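Local coordinates for protein glycoside Hydrolase (Bacteroides uniformis, PDB 5T99) that probably hydrolyses galactosidic linkages in agarose-derived oligosaccharides, as a family 2 glycoside hydrolase that binds the inhibitor d-galacto-isofagomine in its active-site pocket, at residues G186-T191 and E440-R445; Q202-V207 and K247-I252. One frame throughout, in Å; residues are numbered along the deposited sequence.

Contact 1: G186-T191 and E440-R445; sequences GVYVTT and ELDPTR. With EDO (1,2-ethanediol), chain L; EDO (1,2-ethanediol), chain J.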
ATOM      1  N   GLY A 186       8.212 -14.515 -16.746  1.00 19.74           N
ATOM      2  CA  GLY A 186       9.245 -15.166 -17.542  1.00 19.14           C
ATOM      3  C   GLY A 186      10.498 -14.373 -17.880  1.00 18.28           C
ATOM      4  O   GLY A 186      11.352 -14.884 -18.613  1.00 18.01           O
ATOM      5  N   VAL A 187      10.604 -13.137 -17.379  1.00 17.88           N
ATOM      6  CA  VAL A 187      11.831 -12.336 -17.501  1.00 17.58           C
ATOM      7  C   VAL A 187      12.270 -11.840 -16.123  1.00 17.29           C
ATOM      8  O   VAL A 187      11.464 -11.342 -15.345  1.00 17.74           O
ATOM      9  CB  VAL A 187      11.648 -11.132 -18.444  1.00 17.70           C
ATOM     10  CG1 VAL A 187      12.914 -10.280 -18.488  1.00 17.80           C
ATOM     11  CG2 VAL A 187      11.266 -11.598 -19.839  1.00 17.64           C
ATOM     12  N   TYR A 188      13.561 -11.970 -15.849  1.00 16.60           N
ATOM     13  CA  TYR A 188      14.146 -11.618 -14.571  1.00 15.96           C
ATOM     14  C   TYR A 188      15.337 -10.685 -14.849  1.00 16.05           C
ATOM     15  O   TYR A 188      16.345 -11.122 -15.394  1.00 16.53           O
ATOM     16  CB  TYR A 188      14.553 -12.922 -13.857  1.00 15.40           C
ATOM     17  CG  TYR A 188      15.327 -12.804 -12.564  1.00 15.02           C
ATOM     18  CD1 TYR A 188      15.180 -11.708 -11.696  1.00 14.76           C
ATOM     19  CD2 TYR A 188      16.197 -13.833 -12.176  1.00 15.17           C
ATOM     20  CE1 TYR A 188      15.888 -11.648 -10.494  1.00 14.65           C
ATOM     21  CE2 TYR A 188      16.900 -13.780 -10.982  1.00 14.89           C
ATOM     22  CZ  TYR A 188      16.750 -12.692 -10.143  1.00 14.80           C
ATOM     23  OH  TYR A 188      17.487 -12.662  -8.970  1.00 14.74           O
ATOM     24  N   VAL A 189      15.192  -9.406 -14.479  1.00 15.94           N
ATOM     25  CA  VAL A 189      16.147  -8.341 -14.787  1.00 15.52           C
ATOM     26  C   VAL A 189      16.911  -7.943 -13.529  1.00 15.36           C
ATOM     27  O   VAL A 189      16.289  -7.542 -12.538  1.00 16.33           O
ATOM     28  CB  VAL A 189      15.403  -7.091 -15.307  1.00 15.75           C
ATOM     29  CG1 VAL A 189      16.385  -5.968 -15.665  1.00 15.62           C
ATOM     30  CG2 VAL A 189      14.512  -7.450 -16.494  1.00 15.90           C
ATOM     31  N   THR A 190      18.241  -8.036 -13.570  1.00 14.78           N
ATOM     32  CA  THR A 190      19.112  -7.624 -12.461  1.00 14.44           C
ATOM     33  C   THR A 190      20.169  -6.642 -12.961  1.00 14.16           C
ATOM     34  O   THR A 190      20.325  -6.466 -14.173  1.00 13.84           O
ATOM     35  CB  THR A 190      19.784  -8.840 -11.794  1.00 15.01           C
ATOM     36  OG1 THR A 190      20.487  -9.641 -12.774  1.00 14.76           O
ATOM     37  CG2 THR A 190      18.720  -9.696 -11.077  1.00 15.16           C
ATOM     38  N   THR A 191      20.864  -5.984 -12.030  1.00 14.20           N
ATOM     39  CA  THR A 191      21.906  -5.000 -12.357  1.00 14.50           C
ATOM     40  C   THR A 191      23.154  -5.232 -11.498  1.00 15.09           C
ATOM     41  O   THR A 191      23.372  -4.545 -10.483  1.00 16.25           O
ATOM     42  CB  THR A 191      21.415  -3.545 -12.206  1.00 14.24           C
ATOM     43  OG1 THR A 191      20.923  -3.325 -10.883  1.00 14.12           O
ATOM     44  CG2 THR A 191      20.328  -3.239 -13.193  1.00 14.35           C
ATOM     45  N   GLU A 440      17.523 -18.896  -2.933  1.00 20.07           N
ATOM     46  CA  GLU A 440      17.542 -19.682  -4.172  1.00 22.05           C
ATOM     47  C   GLU A 440      16.966 -18.854  -5.312  1.00 20.33           C
ATOM     48  O   GLU A 440      17.564 -18.818  -6.381  1.00 20.28           O
ATOM     49  CB  GLU A 440      16.843 -21.058  -3.976  1.00 26.18           C
ATOM     50  CG  GLU A 440      15.997 -21.658  -5.121  1.00 31.84           C
ATOM     51  CD  GLU A 440      15.025 -22.770  -4.623  1.00 38.44           C
ATOM     52  OE1 GLU A 440      15.462 -23.631  -3.807  1.00 43.05           O
ATOM     53  OE2 GLU A 440      13.819 -22.780  -5.018  1.00 40.83           O
ATOM     54  N   LEU A 441      15.848 -18.161  -5.078  1.00 18.29           N
ATOM     55  CA  LEU A 441      15.114 -17.480  -6.159  1.00 17.59           C
ATOM     56  C   LEU A 441      15.582 -16.066  -6.478  1.00 16.82           C
ATOM     57  O   LEU A 441      15.570 -15.671  -7.629  1.00 16.92           O
ATOM     58  CB  LEU A 441      13.615 -17.450  -5.861  1.00 17.55           C
ATOM     59  CG  LEU A 441      12.943 -18.823  -5.871  1.00 17.82           C
ATOM     60  CD1 LEU A 441      11.530 -18.701  -5.334  1.00 18.17           C
ATOM     61  CD2 LEU A 441      12.943 -19.472  -7.255  1.00 17.68           C
ATOM     62  N   ASP A 442      15.969 -15.303  -5.464  1.00 16.12           N
ATOM     63  CA  ASP A 442      16.471 -13.943  -5.665  1.00 15.96           C
ATOM     64  C   ASP A 442      17.532 -13.588  -4.605  1.00 15.71           C
ATOM     65  O   ASP A 442      17.213 -12.977  -3.566  1.00 15.42           O
ATOM     66  CB  ASP A 442      15.320 -12.920  -5.667  1.00 15.96           C
ATOM     67  CG  ASP A 442      15.798 -11.505  -5.932  1.00 16.17           C
ATOM     68  OD1 ASP A 442      16.704 -11.348  -6.790  1.00 16.15           O
ATOM     69  OD2 ASP A 442      15.287 -10.549  -5.283  1.00 16.23           O
ATOM     70  N   PRO A 443      18.804 -13.957  -4.873  1.00 15.17           N
ATOM     71  CA  PRO A 443      19.890 -13.548  -3.970  1.00 14.89           C
ATOM     72  C   PRO A 443      20.267 -12.064  -4.042  1.00 14.75           C
ATOM     73  O   PRO A 443      21.122 -11.650  -3.273  1.00 14.40           O
ATOM     74  CB  PRO A 443      21.065 -14.418  -4.414  1.00 14.74           C
ATOM     75  CG  PRO A 443      20.789 -14.698  -5.847  1.00 15.06           C
ATOM     76  CD  PRO A 443      19.298 -14.806  -5.972  1.00 15.01           C
ATOM     77  N   THR A 444      19.634 -11.278  -4.925  1.00 14.58           N
ATOM     78  CA  THR A 444      19.936  -9.834  -5.051  1.00 14.50           C
ATOM     79  C   THR A 444      19.249  -8.953  -4.000  1.00 14.71           C
ATOM     80  O   THR A 444      19.420  -7.723  -4.018  1.00 14.73           O
ATOM     81  CB  THR A 444      19.556  -9.270  -6.444  1.00 13.96           C
ATOM     82  OG1 THR A 444      18.138  -9.116  -6.539  1.00 13.70           O
ATOM     83  CG2 THR A 444      20.063 -10.177  -7.560  1.00 13.87           C
ATOM     84  N   ARG A 445      18.457  -9.574  -3.123  1.00 14.69           N
ATOM     85  CA  ARG A 445      17.731  -8.877  -2.071  1.00 14.31           C
ATOM     86  C   ARG A 445      17.741  -9.733  -0.815  1.00 14.02           C
ATOM     87  O   ARG A 445      17.521 -10.940  -0.902  1.00 14.15           O
ATOM     88  CB  ARG A 445      16.283  -8.653  -2.492  1.00 14.38           C
ATOM     89  CG  ARG A 445      16.089  -7.667  -3.635  1.00 14.40           C
ATOM     90  CD  ARG A 445      14.607  -7.510  -3.941  1.00 14.35           C
ATOM     91  NE  ARG A 445      14.337  -6.673  -5.110  1.00 14.13           N
ATOM     92  CZ  ARG A 445      14.426  -7.054  -6.384  1.00 14.21           C
ATOM     93  NH1 ARG A 445      14.798  -8.284  -6.723  1.00 13.94           N
ATOM     94  NH2 ARG A 445      14.143  -6.172  -7.343  1.00 14.56           N
TER
HETATM   95  C1  EDO L 910      20.402 -17.236  -8.746  1.00 44.11           C
HETATM   96  O1  EDO L 910      19.697 -18.263  -8.043  1.00 43.92           O
HETATM   97  C2  EDO L 910      19.443 -16.430  -9.615  1.00 44.27           C
HETATM   98  O2  EDO L 910      18.542 -17.299 -10.300  1.00 42.57           O
HETATM   99  C1  EDO J 908      16.023  -5.138 -10.087  1.00 24.28           C
HETATM  100  O1  EDO J 908      15.659  -6.538 -10.207  1.00 24.12           O
HETATM  101  C2  EDO J 908      15.817  -4.356 -11.390  1.00 23.70           C
HETATM  102  O2  EDO J 908      14.823  -3.317 -11.266  1.00 22.22           O
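The hydroxyl of Y188 reaches across to D442, the side chains crossing at a slant: OH gives a hydrogen bond of 2.7 Å to OD1 of D442, arriving on the anti side of that oxygen, with ring and carboxylate planes nearly perpendicular at 82°. With CG anti to the backbone N (chi1 173°), the phenol leaves strand 180-194 and reaches the turn after helix 427-441, a reach that suits tyrosine. D442 is the first residue past that helix and begins a type I beta turn ending at R445. The turn brings T444 back onto the same oxygen, whose syn side takes OG1 of T444 at 2.7 Å, so OD1 is gripped by two hydroxyls. The other oxygen, OD2, forms a salt bridge with NH1 of R445 at 2.7 Å; the nitrogen stands above the carboxylate plane, while OD2 lies in the plane of the guanidinium. W412 also donates to OD2, and R445 is held in turn by backbone carbonyls of R404, H406 and V409. Beside this polar core the threonines meet by their methyls, CG2 of T190 lying 3.8 Å from CG2 of T444. Placing OG1 of T444 between its backbone N and carbonyl carbon (chi1 75°) lets the hydroxyl serve D442 while the methyl faces the strand. R404 adds a cation-pi contact to the Y188 ring. Without the carboxylate, as with an alanine here, the Y188 and T444 hydroxyls would probably lose their shared acceptor and R445 its countercharge. The polar link between these two segments, of the family 2 beta domain and the TIM barrel, is thus one carboxylate, whose several donors and arginine neighbour should fix its rotation and probably stabilise its negative charge.

Contact 2: Q202-V207 and K247-I252; sequences QIETTV and KTLAYI. With EDO (1,2-ethanediol), chain K.
I203 and A250 are joined by two backbone hydrogen bonds, N of I203 to O of A250 at 2.9 Å and nearly straight (170°), and N of A250 to O of I203. T205 and T248 repeat the pattern, with T205 N lying 2.9 Å from T248 O. These are the hydrogen-bonded pairs of an antiparallel ladder between strands 198-209 and 245-255, the middle strand and one outer strand of a three-stranded sheet that packs on a second sheet in the beta-sandwich of the family 2 domain. At the non-hydrogen-bonded pair E204–L249 between them, CA of E204 lies 3.2 Å from O of T248, a CA-H...O contact. The face carrying I203, T205, T248 and A250 turns to the other sheet: I203 packs on H221 and L270, its branched chain filling the interior, and the small A250 lies against L234. T248 puts its methyl near T205, while its hydroxyl bonds to D236.

The face that includes Q202, E204, T206, K247, L249 and Y251 is more polar. L249 lays CD2 3.6 Å from CB of E204 and also touches the aliphatic part of Q202; these methylenes give the leucine a nonpolar bed while the polar ends can face outward, which suits Glu and Gln here. K247 runs extended beside T206, its CG 3.6 Å from the threonine OG1. Its NZ remains 4.7 Å from OE2 of E204, too far for a salt bridge, although the opposite charges probably attract. Near them sits an ethanediol, probably from the crystallisation liquor, whose O1 donates to OE1 of E204 at 2.8 Å.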
ATOM      1  N   GLN A 202      21.551  -7.352 -16.558  1.00 14.73           N
ATOM      2  CA  GLN A 202      21.576  -8.779 -16.820  1.00 14.55           C
ATOM      3  C   GLN A 202      20.131  -9.240 -16.917  1.00 14.50           C
ATOM      4  O   GLN A 202      19.300  -8.851 -16.099  1.00 14.50           O
ATOM      5  CB  GLN A 202      22.322  -9.499 -15.680  1.00 14.62           C
ATOM      6  CG  GLN A 202      22.340 -11.024 -15.763  1.00 14.41           C
ATOM      7  CD  GLN A 202      23.032 -11.672 -14.575  1.00 14.50           C
ATOM      8  OE1 GLN A 202      22.422 -12.417 -13.799  1.00 14.89           O
ATOM      9  NE2 GLN A 202      24.304 -11.403 -14.433  1.00 14.27           N
ATOM     10  N   ILE A 203      19.828 -10.060 -17.923  1.00 14.39           N
ATOM     11  CA  ILE A 203      18.441 -10.453 -18.227  1.00 14.08           C
ATOM     12  C   ILE A 203      18.341 -11.950 -18.473  1.00 14.19           C
ATOM     13  O   ILE A 203      19.008 -12.480 -19.365  1.00 14.29           O
ATOM     14  CB  ILE A 203      17.890  -9.709 -19.459  1.00 13.94           C
ATOM     15  CG1 ILE A 203      17.953  -8.184 -19.245  1.00 14.21           C
ATOM     16  CG2 ILE A 203      16.453 -10.155 -19.751  1.00 13.95           C
ATOM     17  CD1 ILE A 203      17.739  -7.375 -20.509  1.00 14.52           C
ATOM     18  N   GLU A 204      17.504 -12.615 -17.676  1.00 14.79           N
ATOM     19  CA  GLU A 204      17.179 -14.020 -17.872  1.00 15.79           C
ATOM     20  C   GLU A 204      15.833 -14.132 -18.562  1.00 15.81           C
ATOM     21  O   GLU A 204      14.841 -13.641 -18.041  1.00 15.77           O
ATOM     22  CB  GLU A 204      17.118 -14.778 -16.546  1.00 15.98           C
ATOM     23  CG  GLU A 204      16.983 -16.289 -16.719  1.00 16.05           C
ATOM     24  CD  GLU A 204      16.556 -16.973 -15.441  1.00 15.92           C
ATOM     25  OE1 GLU A 204      17.429 -17.527 -14.757  1.00 16.05           O
ATOM     26  OE2 GLU A 204      15.356 -16.930 -15.119  1.00 15.58           O
ATOM     27  N   THR A 205      15.811 -14.799 -19.714  1.00 16.22           N
ATOM     28  CA  THR A 205      14.589 -15.004 -20.484  1.00 16.70           C
ATOM     29  C   THR A 205      14.180 -16.480 -20.390  1.00 16.90           C
ATOM     30  O   THR A 205      15.006 -17.363 -20.581  1.00 16.66           O
ATOM     31  CB  THR A 205      14.788 -14.611 -21.967  1.00 16.50           C
ATOM     32  OG1 THR A 205      15.428 -13.336 -22.040  1.00 16.85           O
ATOM     33  CG2 THR A 205      13.467 -14.538 -22.715  1.00 16.47           C
ATOM     34  N   THR A 206      12.900 -16.715 -20.107  1.00 17.24           N
ATOM     35  CA  THR A 206      12.296 -18.044 -20.120  1.00 17.62           C
ATOM     36  C   THR A 206      11.394 -18.126 -21.346  1.00 17.74           C
ATOM     37  O   THR A 206      10.568 -17.238 -21.583  1.00 17.06           O
ATOM     38  CB  THR A 206      11.451 -18.288 -18.839  1.00 17.74           C
ATOM     39  OG1 THR A 206      12.262 -18.098 -17.671  1.00 17.59           O
ATOM     40  CG2 THR A 206      10.867 -19.703 -18.815  1.00 17.89           C
ATOM     41  N   VAL A 207      11.547 -19.190 -22.122  1.00 19.06           N
ATOM     42  CA  VAL A 207      10.729 -19.392 -23.321  1.00 20.46           C
ATOM     43  C   VAL A 207      10.121 -20.786 -23.284  1.00 22.27           C
ATOM     44  O   VAL A 207      10.821 -21.765 -23.001  1.00 22.53           O
ATOM     45  CB  VAL A 207      11.545 -19.208 -24.623  1.00 19.77           C
ATOM     46  CG1 VAL A 207      10.658 -19.425 -25.845  1.00 19.63           C
ATOM     47  CG2 VAL A 207      12.188 -17.827 -24.662  1.00 19.63           C
ATOM     48  N   LYS A 247      15.739 -21.661 -20.461  1.00 19.88           N
ATOM     49  CA  LYS A 247      16.178 -20.362 -19.933  1.00 19.29           C
ATOM     50  C   LYS A 247      17.527 -19.968 -20.491  1.00 18.44           C
ATOM     51  O   LYS A 247      18.379 -20.816 -20.734  1.00 18.04           O
ATOM     52  CB  LYS A 247      16.295 -20.394 -18.410  1.00 19.95           C
ATOM     53  CG  LYS A 247      14.970 -20.528 -17.674  1.00 20.58           C
ATOM     54  CD  LYS A 247      15.194 -20.878 -16.218  1.00 20.38           C
ATOM     55  CE  LYS A 247      13.902 -20.780 -15.450  1.00 21.28           C
ATOM     56  NZ  LYS A 247      14.056 -21.288 -14.059  1.00 22.22           N
ATOM     57  N   THR A 248      17.727 -18.667 -20.641  1.00 17.82           N
ATOM     58  CA  THR A 248      18.969 -18.125 -21.146  1.00 17.65           C
ATOM     59  C   THR A 248      19.260 -16.813 -20.456  1.00 17.89           C
ATOM     60  O   THR A 248      18.344 -16.099 -20.064  1.00 17.82           O
ATOM     61  CB  THR A 248      18.926 -17.940 -22.686  1.00 17.35           C
ATOM     62  OG1 THR A 248      20.157 -17.366 -23.147  1.00 16.47           O
ATOM     63  CG2 THR A 248      17.738 -17.069 -23.115  1.00 17.18           C
ATOM     64  N   LEU A 249      20.550 -16.515 -20.334  1.00 18.72           N
ATOM     65  CA  LEU A 249      21.060 -15.334 -19.659  1.00 19.08           C
ATOM     66  C   LEU A 249      21.993 -14.545 -20.570  1.00 18.65           C
ATOM     67  O   LEU A 249      22.838 -15.115 -21.254  1.00 19.25           O
ATOM     68  CB  LEU A 249      21.816 -15.754 -18.402  1.00 20.11           C
ATOM     69  CG  LEU A 249      20.995 -15.813 -17.120  1.00 21.27           C
ATOM     70  CD1 LEU A 249      21.734 -16.619 -16.060  1.00 22.22           C
ATOM     71  CD2 LEU A 249      20.702 -14.405 -16.614  1.00 21.43           C
ATOM     72  N   ALA A 250      21.826 -13.229 -20.563  1.00 18.14           N
ATOM     73  CA  ALA A 250      22.681 -12.309 -21.305  1.00 17.34           C
ATOM     74  C   ALA A 250      22.800 -11.012 -20.512  1.00 16.94           C
ATOM     75  O   ALA A 250      22.038 -10.788 -19.584  1.00 17.22           O
ATOM     76  CB  ALA A 250      22.068 -12.026 -22.664  1.00 17.35           C
ATOM     77  N   TYR A 251      23.735 -10.150 -20.891  1.00 16.41           N
ATOM     78  CA  TYR A 251      23.894  -8.844 -20.242  1.00 16.22           C
ATOM     79  C   TYR A 251      24.264  -7.791 -21.278  1.00 16.41           C
ATOM     80  O   TYR A 251      24.779  -8.099 -22.356  1.00 16.83           O
ATOM     81  CB  TYR A 251      24.960  -8.886 -19.135  1.00 15.97           C
ATOM     82  CG  TYR A 251      26.344  -9.019 -19.711  1.00 15.55           C
ATOM     83  CD1 TYR A 251      27.151  -7.896 -19.916  1.00 15.21           C
ATOM     84  CD2 TYR A 251      26.816 -10.260 -20.131  1.00 15.24           C
ATOM     85  CE1 TYR A 251      28.410  -8.011 -20.498  1.00 14.97           C
ATOM     86  CE2 TYR A 251      28.069 -10.389 -20.705  1.00 15.28           C
ATOM     87  CZ  TYR A 251      28.859  -9.263 -20.885  1.00 14.93           C
ATOM     88  OH  TYR A 251      30.081  -9.399 -21.444  1.00 14.71           O
ATOM     89  N   ILE A 252      24.021  -6.543 -20.920  1.00 16.73           N
ATOM     90  CA  ILE A 252      24.344  -5.417 -21.779  1.00 16.76           C
ATOM     91  C   ILE A 252      24.761  -4.237 -20.912  1.00 17.29           C
ATOM     92  O   ILE A 252      24.212  -4.034 -19.821  1.00 17.34           O
ATOM     93  CB  ILE A 252      23.156  -5.066 -22.701  1.00 16.60           C
ATOM     94  CG1 ILE A 252      23.546  -3.963 -23.696  1.00 16.85           C
ATOM     95  CG2 ILE A 252      21.924  -4.663 -21.895  1.00 16.52           C
ATOM     96  CD1 ILE A 252      22.558  -3.765 -24.833  1.00 16.65           C
TER
HETATM   97  C1  EDO K 909      15.937 -18.792 -12.339  1.00 38.88           C
HETATM   98  O1  EDO K 909      17.127 -19.471 -12.768  1.00 36.72           O
HETATM   99  C2  EDO K 909      15.893 -18.591 -10.829  1.00 39.10           C
HETATM  100  O2  EDO K 909      14.600 -18.927 -10.310  1.00 38.93           O

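Contacts 1 and 2 have centres about 11 Å apart and share a sheet, in which strand 180-194 pairs with strand 198-209. The join is made by backbone bonds: O of T190 is 2.8 Å from N of Q202, and O of G186 is 2.8 Å from N of T206, both probable hydrogen bonds. V187 adds packing, its CG1 being 3.8 Å from CG2 of I203. Strand 198-209 therefore lies between the ladder partner in contact 2 and the strand that reaches the barrel in contact 1. Both strands of contact 2 fall in the chain between the two segments of contact 1. Neither contact includes a residue of the d-galacto-isofagomine pocket, to which E417 and E494 belong.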